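PDB 3EHC: SnoaL-like polyketide cyclase from Agrobacterium tumefaciens str. C58, which is of unknown function but probably adopts the NTF2-like fold of SnoaL-type polyketide cyclases. Local coordinates for residues 61-66 against 73-78; 77-82 against 95-100. All blocks are in the same frame, centred on the assembly; numbering follows the deposited sequence. Where two conformers were deposited one is given.

Two neighbouring antiparallel ladders of one mixed sheet make up this pair of contacts, and strand 71-80 serves both. In contact 1 its first part meets strand 62-67, the edge strand within this chain; in contact 2 its last part meets strand 96-107, so Phe77 and Phe78 belong to each, and a probable backbone bond from Glu100 N to Leu76 O ties them. Their centres lie about 13 Å apart. Both are partly buried. Contact 1, interrupted by a bulge, sets Glu63 and Arg75 among aliphatic side chains, and its Ile64 and Arg75 face meets the second subunit. Contact 2, unbroken in register, pairs a mostly aromatic face with one where Asp79, Gln97 and Arg95 meet beside Phe77 and Cys99.

Contact 1 (61-66 against 73-78); sequences EAEILV and AARLFF
Glu63 and Arg75 run side by side from facing segments of the hairpin, their ends pointing the same way. Both side chains leave with CG opposite the backbone N, and the arginine stays extended as far as NE, which brings that nitrogen alongside the carboxylate: NE bonds to Glu63 OE1 at 3.0 Å in a salt bridge. The two planes stand 84° apart, and NE reaches OE1 from above the carboxylate plane, while the acid sits at the edge of the guanidinium. One water takes part too, donating to Glu63 OE1 and accepting from Arg75 NH2. Glu63 was modelled in two conformers, so the bridge describes one of them. Ile64 lays its CD1 against Arg75 CD at 3.6 Å, covering the aliphatic part of the arginine.

That Glu63 and Ile64 both face Arg75 marks a classic beta bulge. Arg75 O accepts from Glu63 N at 2.7 Å and, weakly, from Ile64 N at 3.3 Å, and the register slips by one residue. Beyond it the ladder is regular, with Val66 and Ala73 exchanging two nearly straight bonds. On the other face, Leu65 CD2 rests on Ala74 CB at 3.7 Å, and Leu76 CD2 leans toward Ala62 CB.

Within this chain, strand 62-67 is an edge strand of the sheet. Helix 5-17 lies over the Leu65, Ala74 and Leu76 face through Tyr9, whereas Ile64 and Arg75 pack on Trp115 of the second subunit. Strand 96-107 follows on the far side of strand 71-80, where His101 NE2 binds Arg75 NH1.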
ATOM      1  N   GLU B  61       7.185  -5.237  11.429  1.00 40.35           N
ATOM      2  CA  GLU B  61       6.726  -4.258  12.367  1.00 41.16           C
ATOM      3  C   GLU B  61       5.714  -3.368  11.659  1.00 38.94           C
ATOM      4  O   GLU B  61       6.060  -2.734  10.680  1.00 37.76           O
ATOM      5  CB  GLU B  61       7.946  -3.437  12.764  1.00 45.06           C
ATOM      6  CG  GLU B  61       7.711  -2.336  13.779  1.00 57.06           C
ATOM      7  CD  GLU B  61       8.293  -2.663  15.127  1.00 65.33           C
ATOM      8  OE1 GLU B  61       9.300  -3.415  15.191  1.00 71.91           O
ATOM      9  OE2 GLU B  61       7.734  -2.158  16.118  1.00 68.30           O
ATOM     10  N   ALA B  62       4.478  -3.322  12.161  1.00 38.61           N
ATOM     11  CA  ALA B  62       3.412  -2.494  11.603  1.00 38.28           C
ATOM     12  C   ALA B  62       3.459  -1.080  12.191  1.00 37.23           C
ATOM     13  O   ALA B  62       3.437  -0.923  13.390  1.00 39.14           O
ATOM     14  CB  ALA B  62       2.060  -3.140  11.886  1.00 36.26           C
ATOM     15  N   GLU B  63       3.555  -0.074  11.322  0.50 36.22           N
ATOM     16  CA  GLU B  63       3.439   1.331  11.720  0.50 35.34           C
ATOM     17  C   GLU B  63       1.968   1.700  11.898  0.50 33.61           C
ATOM     18  O   GLU B  63       1.588   2.293  12.906  0.50 35.42           O
ATOM     19  CB  GLU B  63       4.092   2.257  10.674  0.50 35.86           C
ATOM     20  CG  GLU B  63       3.973   3.770  10.981  0.50 34.71           C
ATOM     21  CD  GLU B  63       4.510   4.661   9.883  0.50 35.40           C
ATOM     22  OE1 GLU B  63       5.549   4.320   9.299  0.50 36.39           O
ATOM     23  OE2 GLU B  63       3.908   5.726   9.619  0.50 39.74           O
ATOM     24  N   ILE B  64       1.153   1.345  10.913  1.00 33.18           N
ATOM     25  CA  ILE B  64      -0.281   1.688  10.896  1.00 33.66           C
ATOM     26  C   ILE B  64      -1.048   0.414  10.645  1.00 33.59           C
ATOM     27  O   ILE B  64      -0.651  -0.363   9.794  1.00 31.85           O
ATOM     28  CB  ILE B  64      -0.711   2.717   9.796  1.00 35.26           C
ATOM     29  CG1 ILE B  64       0.176   3.968   9.795  1.00 34.05           C
ATOM     30  CG2 ILE B  64      -2.213   3.066   9.998  1.00 31.77           C
ATOM     31  CD1 ILE B  64       0.087   4.805   8.553  1.00 33.20           C
ATOM     32  N   LEU B  65      -2.096   0.191  11.432  1.00 34.62           N
ATOM     33  CA  LEU B  65      -3.066  -0.879  11.233  1.00 34.76           C
ATOM     34  C   LEU B  65      -4.491  -0.267  11.176  1.00 34.80           C
ATOM     35  O   LEU B  65      -4.865   0.534  12.043  1.00 34.52           O
ATOM     36  CB  LEU B  65      -3.056  -1.895  12.385  1.00 35.24           C
ATOM     37  CG  LEU B  65      -1.861  -2.789  12.688  1.00 35.44           C
ATOM     38  CD1 LEU B  65      -2.246  -3.704  13.865  1.00 32.03           C
ATOM     39  CD2 LEU B  65      -1.426  -3.590  11.441  1.00 31.40           C
ATOM     40  N   VAL B  66      -5.252  -0.627  10.138  1.00 34.29           N
ATOM     41  CA  VAL B  66      -6.658  -0.271  10.028  1.00 32.86           C
ATOM     42  C   VAL B  66      -7.441  -1.557   9.754  1.00 32.43           C
ATOM     43  O   VAL B  66      -7.108  -2.330   8.849  1.00 32.32           O
ATOM     44  CB  VAL B  66      -6.965   0.704   8.885  1.00 31.68           C
ATOM     45  CG1 VAL B  66      -8.350   1.299   9.109  1.00 31.42           C
ATOM     46  CG2 VAL B  66      -5.907   1.807   8.736  1.00 33.24           C
ATOM     47  N   ALA B  73      -5.730  -3.641   6.876  1.00 33.30           N
ATOM     48  CA  ALA B  73      -4.710  -2.989   6.061  1.00 33.03           C
ATOM     49  C   ALA B  73      -3.550  -2.609   6.989  1.00 33.67           C
ATOM     50  O   ALA B  73      -3.775  -2.012   8.063  1.00 32.33           O
ATOM     51  CB  ALA B  73      -5.291  -1.767   5.399  1.00 30.94           C
ATOM     52  N   ALA B  74      -2.324  -2.958   6.579  1.00 32.09           N
ATOM     53  CA  ALA B  74      -1.106  -2.657   7.358  1.00 32.28           C
ATOM     54  C   ALA B  74      -0.104  -1.837   6.542  1.00 32.08           C
ATOM     55  O   ALA B  74       0.119  -2.121   5.369  1.00 31.81           O
ATOM     56  CB  ALA B  74      -0.449  -3.964   7.850  1.00 29.58           C
ATOM     57  N   ARG B  75       0.461  -0.794   7.158  1.00 32.05           N
ATOM     58  CA  ARG B  75       1.707  -0.198   6.699  1.00 32.00           C
ATOM     59  C   ARG B  75       2.816  -0.790   7.563  1.00 33.39           C
ATOM     60  O   ARG B  75       2.879  -0.525   8.747  1.00 33.30           O
ATOM     61  CB  ARG B  75       1.687   1.318   6.813  1.00 29.74           C
ATOM     62  CG  ARG B  75       2.997   1.981   6.463  1.00 29.87           C
ATOM     63  CD  ARG B  75       2.792   3.498   6.629  1.00 34.08           C
ATOM     64  NE  ARG B  75       4.031   4.246   6.685  1.00 31.68           N
ATOM     65  CZ  ARG B  75       4.726   4.589   5.604  1.00 36.66           C
ATOM     66  NH1 ARG B  75       4.309   4.279   4.370  1.00 33.24           N
ATOM     67  NH2 ARG B  75       5.814   5.280   5.756  1.00 34.60           N
ATOM     68  N   LEU B  76       3.668  -1.594   6.933  1.00 35.94           N
ATOM     69  CA  LEU B  76       4.806  -2.243   7.545  1.00 35.82           C
ATOM     70  C   LEU B  76       6.047  -1.493   7.098  1.00 37.38           C
ATOM     71  O   LEU B  76       6.176  -1.166   5.911  1.00 36.16           O
ATOM     72  CB  LEU B  76       4.923  -3.676   7.021  1.00 37.17           C
ATOM     73  CG  LEU B  76       3.699  -4.572   7.202  1.00 36.37           C
ATOM     74  CD1 LEU B  76       3.771  -5.866   6.375  1.00 42.74           C
ATOM     75  CD2 LEU B  76       3.629  -4.830   8.662  1.00 32.26           C
ATOM     76  N   PHE B  77       6.955  -1.271   8.044  1.00 35.17           N
ATOM     77  CA  PHE B  77       8.205  -0.603   7.831  1.00 36.36           C
ATOM     78  C   PHE B  77       9.355  -1.614   8.010  1.00 36.09           C
ATOM     79  O   PHE B  77       9.387  -2.378   8.989  1.00 35.23           O
ATOM     80  CB  PHE B  77       8.333   0.572   8.811  1.00 39.88           C
ATOM     81  CG  PHE B  77       9.707   1.174   8.825  1.00 46.67           C
ATOM     82  CD1 PHE B  77      10.195   1.810   7.690  1.00 47.02           C
ATOM     83  CD2 PHE B  77      10.534   1.055   9.950  1.00 51.57           C
ATOM     84  CE1 PHE B  77      11.457   2.343   7.660  1.00 46.41           C
ATOM     85  CE2 PHE B  77      11.829   1.602   9.935  1.00 51.75           C
ATOM     86  CZ  PHE B  77      12.290   2.240   8.784  1.00 49.90           C
ATOM     87  N   PHE B  78      10.249  -1.642   7.018  1.00 35.35           N
ATOM     88  CA  PHE B  78      11.421  -2.520   7.017  1.00 34.21           C
ATOM     89  C   PHE B  78      12.692  -1.718   7.004  1.00 34.03           C
ATOM     90  O   PHE B  78      12.797  -0.707   6.314  1.00 35.23           O
ATOM     91  CB  PHE B  78      11.411  -3.438   5.800  1.00 32.82           C
ATOM     92  CG  PHE B  78      10.268  -4.392   5.782  1.00 32.85           C
ATOM     93  CD1 PHE B  78      10.348  -5.600   6.458  1.00 34.96           C
ATOM     94  CD2 PHE B  78       9.091  -4.084   5.059  1.00 38.17           C
ATOM     95  CE1 PHE B  78       9.273  -6.490   6.440  1.00 34.14           C
ATOM     96  CE2 PHE B  78       8.033  -4.954   5.007  1.00 30.51           C
ATOM     97  CZ  PHE B  78       8.107  -6.159   5.690  1.00 37.03           C
TER
HETATM   98  O   HOH W   1       7.827  -4.642   8.661  1.00 39.68           O
HETATM   99  O   HOH W   2       7.617   6.106   8.332  1.00 43.64           O

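Contact 2 (77-82 against 95-100); sequences FFDCTP and RVQFCE
Phe78 and Phe98 form a hydrogen-bonded antiparallel pair, with Phe78 N to Phe98 O at 2.9 Å and the return bond from Phe98 N to Phe78 O at 3.0 Å. Two residues along, Cys80 and Val96 repeat the pattern, while Asp79 and Gln97 make the non-hydrogen-bonded pair between them. The strands run at 156° to one another, and the ladder ends where Thr81 and Pro82 enter a loop.

Side chains alternate between two faces. On the buried one, Phe98 holds its ring between its own backbone N and carbonyl carbon (chi1 58°), which lays the ring beneath its neighbour: Phe78 CB sits over its face in a CH-pi contact, 3.9 Å from the centroid. The two rings are tilted by only 23° but slid apart, so they barely overlap. Cys80 SG approaches Phe98 obliquely, 3.7 Å from CE1. The edge of Phe78 meets Glu100 OE1, whose carboxylate mate OE2 bonds to Ser116.

On the opposite face Asp79 OD1 is the focus. It lies in the plane of the Gln97 amide, whereas NE2 reaches it from above the carboxylate plane, in an almost straight bond of 2.7 Å. The Arg95 chain, bent at chi3, brings NH1 to the same oxygen at 3.1 Å as a salt bridge with a weak hydrogen bond. Beside them the Phe77 ring lies along the Gln97 aliphatic stem, and Cys99 SG, in the conformer given, stands at its edge.

The Phe78, Phe98 and Cys80 face is thus largely apolar: Phe98 faces Ile123 of helix 120-127 and Phe86, and Phe78 meets Phe60 edge-to-face. The other mixes polar bonds with the Phe77 ring, and there the straight Gln97 bond, helped by the weaker one from Arg95, probably limits rotation of the Asp79 carboxylate.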
ATOM      1  N   PHE B  77       6.955  -1.271   8.044  1.00 35.17           N
ATOM      2  CA  PHE B  77       8.205  -0.603   7.831  1.00 36.36           C
ATOM      3  C   PHE B  77       9.355  -1.614   8.010  1.00 36.09           C
ATOM      4  O   PHE B  77       9.387  -2.378   8.989  1.00 35.23           O
ATOM      5  CB  PHE B  77       8.333   0.572   8.811  1.00 39.88           C
ATOM      6  CG  PHE B  77       9.707   1.174   8.825  1.00 46.67           C
ATOM      7  CD1 PHE B  77      10.195   1.810   7.690  1.00 47.02           C
ATOM      8  CD2 PHE B  77      10.534   1.055   9.950  1.00 51.57           C
ATOM      9  CE1 PHE B  77      11.457   2.343   7.660  1.00 46.41           C
ATOM     10  CE2 PHE B  77      11.829   1.602   9.935  1.00 51.75           C
ATOM     11  CZ  PHE B  77      12.290   2.240   8.784  1.00 49.90           C
ATOM     12  N   PHE B  78      10.249  -1.642   7.018  1.00 35.35           N
ATOM     13  CA  PHE B  78      11.421  -2.520   7.017  1.00 34.21           C
ATOM     14  C   PHE B  78      12.692  -1.718   7.004  1.00 34.03           C
ATOM     15  O   PHE B  78      12.797  -0.707   6.314  1.00 35.23           O
ATOM     16  CB  PHE B  78      11.411  -3.438   5.800  1.00 32.82           C
ATOM     17  CG  PHE B  78      10.268  -4.392   5.782  1.00 32.85           C
ATOM     18  CD1 PHE B  78      10.348  -5.600   6.458  1.00 34.96           C
ATOM     19  CD2 PHE B  78       9.091  -4.084   5.059  1.00 38.17           C
ATOM     20  CE1 PHE B  78       9.273  -6.490   6.440  1.00 34.14           C
ATOM     21  CE2 PHE B  78       8.033  -4.954   5.007  1.00 30.51           C
ATOM     22  CZ  PHE B  78       8.107  -6.159   5.690  1.00 37.03           C
ATOM     23  N   ASP B  79      13.642  -2.187   7.801  1.00 35.10           N
ATOM     24  CA  ASP B  79      14.982  -1.658   7.885  1.00 34.35           C
ATOM     25  C   ASP B  79      15.896  -2.893   7.955  1.00 34.79           C
ATOM     26  O   ASP B  79      16.039  -3.512   8.993  1.00 33.33           O
ATOM     27  CB  ASP B  79      15.072  -0.781   9.143  1.00 35.45           C
ATOM     28  CG  ASP B  79      16.381  -0.013   9.266  1.00 36.97           C
ATOM     29  OD1 ASP B  79      17.279  -0.167   8.419  1.00 37.98           O
ATOM     30  OD2 ASP B  79      16.493   0.778  10.232  1.00 38.32           O
ATOM     31  N   CYS B  80      16.444  -3.282   6.814  1.00 35.04           N
ATOM     32  CA  CYS B  80      17.016  -4.605   6.656  1.00 34.26           C
ATOM     33  C   CYS B  80      18.124  -4.625   5.591  1.00 32.97           C
ATOM     34  O   CYS B  80      18.426  -3.585   4.993  1.00 30.82           O
ATOM     35  CB  CYS B  80      15.891  -5.585   6.346  1.00 33.42           C
ATOM     36  SG  CYS B  80      15.018  -5.194   4.870  1.00 35.67           S
ATOM     37  N   THR B  81      18.718  -5.805   5.378  1.00 34.62           N
ATOM     38  CA  THR B  81      19.952  -5.946   4.623  1.00 33.80           C
ATOM     39  C   THR B  81      19.835  -7.145   3.659  1.00 33.66           C
ATOM     40  O   THR B  81      20.270  -8.248   3.960  1.00 32.78           O
ATOM     41  CB  THR B  81      21.171  -6.056   5.625  1.00 33.75           C
ATOM     42  OG1 THR B  81      21.001  -5.168   6.751  1.00 30.40           O
ATOM     43  CG2 THR B  81      22.489  -5.740   4.974  1.00 29.37           C
ATOM     44  N   PRO B  82      19.222  -6.914   2.486  1.00 33.65           N
ATOM     45  CA  PRO B  82      19.137  -7.943   1.443  1.00 33.30           C
ATOM     46  C   PRO B  82      20.532  -8.342   1.035  1.00 33.70           C
ATOM     47  O   PRO B  82      21.347  -7.464   0.795  1.00 35.97           O
ATOM     48  CB  PRO B  82      18.408  -7.228   0.315  1.00 31.96           C
ATOM     49  CG  PRO B  82      17.678  -6.127   0.955  1.00 32.24           C
ATOM     50  CD  PRO B  82      18.561  -5.669   2.074  1.00 32.80           C
ATOM     51  N   ARG B  95      22.195  -1.954   3.762  1.00 33.99           N
ATOM     52  CA  ARG B  95      21.009  -1.715   4.572  1.00 34.11           C
ATOM     53  C   ARG B  95      20.075  -0.687   3.931  1.00 34.47           C
ATOM     54  O   ARG B  95      20.513   0.405   3.534  1.00 35.37           O
ATOM     55  CB  ARG B  95      21.408  -1.209   5.963  1.00 33.34           C
ATOM     56  CG  ARG B  95      20.208  -0.843   6.841  1.00 36.74           C
ATOM     57  CD  ARG B  95      20.610  -0.628   8.288  1.00 35.49           C
ATOM     58  NE  ARG B  95      20.722  -1.943   8.922  1.00 45.26           N
ATOM     59  CZ  ARG B  95      19.966  -2.397   9.927  1.00 49.02           C
ATOM     60  NH1 ARG B  95      19.038  -1.612  10.471  1.00 51.02           N
ATOM     61  NH2 ARG B  95      20.160  -3.632  10.431  1.00 45.10           N
ATOM     62  N   VAL B  96      18.789  -1.022   3.836  1.00 34.87           N
ATOM     63  CA  VAL B  96      17.827  -0.165   3.155  1.00 33.05           C
ATOM     64  C   VAL B  96      16.546  -0.144   3.962  1.00 34.09           C
ATOM     65  O   VAL B  96      16.255  -1.072   4.691  1.00 33.88           O
ATOM     66  CB  VAL B  96      17.555  -0.627   1.678  1.00 35.78           C
ATOM     67  CG1 VAL B  96      18.798  -0.354   0.728  1.00 29.99           C
ATOM     68  CG2 VAL B  96      17.121  -2.089   1.634  1.00 30.26           C
ATOM     69  N   GLN B  97      15.815   0.963   3.873  1.00 35.14           N
ATOM     70  CA  GLN B  97      14.538   1.125   4.537  1.00 35.47           C
ATOM     71  C   GLN B  97      13.443   1.302   3.477  1.00 35.38           C
ATOM     72  O   GLN B  97      13.586   2.076   2.535  1.00 37.30           O
ATOM     73  CB  GLN B  97      14.512   2.323   5.483  1.00 35.97           C
ATOM     74  CG  GLN B  97      15.455   2.237   6.660  1.00 33.24           C
ATOM     75  CD  GLN B  97      16.847   2.610   6.247  1.00 35.99           C
ATOM     76  OE1 GLN B  97      17.014   3.526   5.463  1.00 39.99           O
ATOM     77  NE2 GLN B  97      17.852   1.883   6.739  1.00 30.79           N
ATOM     78  N   PHE B  98      12.371   0.560   3.621  1.00 34.58           N
ATOM     79  CA  PHE B  98      11.246   0.684   2.717  1.00 35.23           C
ATOM     80  C   PHE B  98       9.996   0.172   3.393  1.00 35.31           C
ATOM     81  O   PHE B  98      10.060  -0.620   4.324  1.00 33.32           O
ATOM     82  CB  PHE B  98      11.490  -0.132   1.444  1.00 36.36           C
ATOM     83  CG  PHE B  98      11.738  -1.589   1.697  1.00 34.50           C
ATOM     84  CD1 PHE B  98      13.008  -2.046   1.977  1.00 34.58           C
ATOM     85  CD2 PHE B  98      10.710  -2.503   1.638  1.00 36.04           C
ATOM     86  CE1 PHE B  98      13.240  -3.368   2.228  1.00 35.28           C
ATOM     87  CE2 PHE B  98      10.948  -3.829   1.873  1.00 36.67           C
ATOM     88  CZ  PHE B  98      12.216  -4.267   2.170  1.00 35.20           C
ATOM     89  N   CYS B  99       8.847   0.620   2.909  0.50 36.06           N
ATOM     90  CA  CYS B  99       7.583   0.163   3.462  0.50 34.94           C
ATOM     91  C   CYS B  99       6.860  -0.761   2.503  0.50 35.29           C
ATOM     92  O   CYS B  99       7.142  -0.790   1.305  0.50 32.97           O
ATOM     93  CB  CYS B  99       6.693   1.345   3.812  0.50 33.89           C
ATOM     94  SG  CYS B  99       7.271   2.277   5.194  0.50 26.11           S
ATOM     95  N   GLU B 100       5.936  -1.523   3.072  1.00 35.64           N
ATOM     96  CA  GLU B 100       5.008  -2.365   2.332  1.00 39.53           C
ATOM     97  C   GLU B 100       3.597  -1.991   2.813  1.00 36.97           C
ATOM     98  O   GLU B 100       3.362  -1.872   4.020  1.00 35.50           O
ATOM     99  CB  GLU B 100       5.264  -3.834   2.628  1.00 38.57           C
ATOM    100  CG  GLU B 100       4.418  -4.802   1.792  1.00 43.59           C
ATOM    101  CD  GLU B 100       4.494  -6.253   2.292  1.00 47.41           C
ATOM    102  OE1 GLU B 100       5.373  -6.569   3.120  1.00 58.20           O
ATOM    103  OE2 GLU B 100       3.669  -7.085   1.847  1.00 60.21           O
TER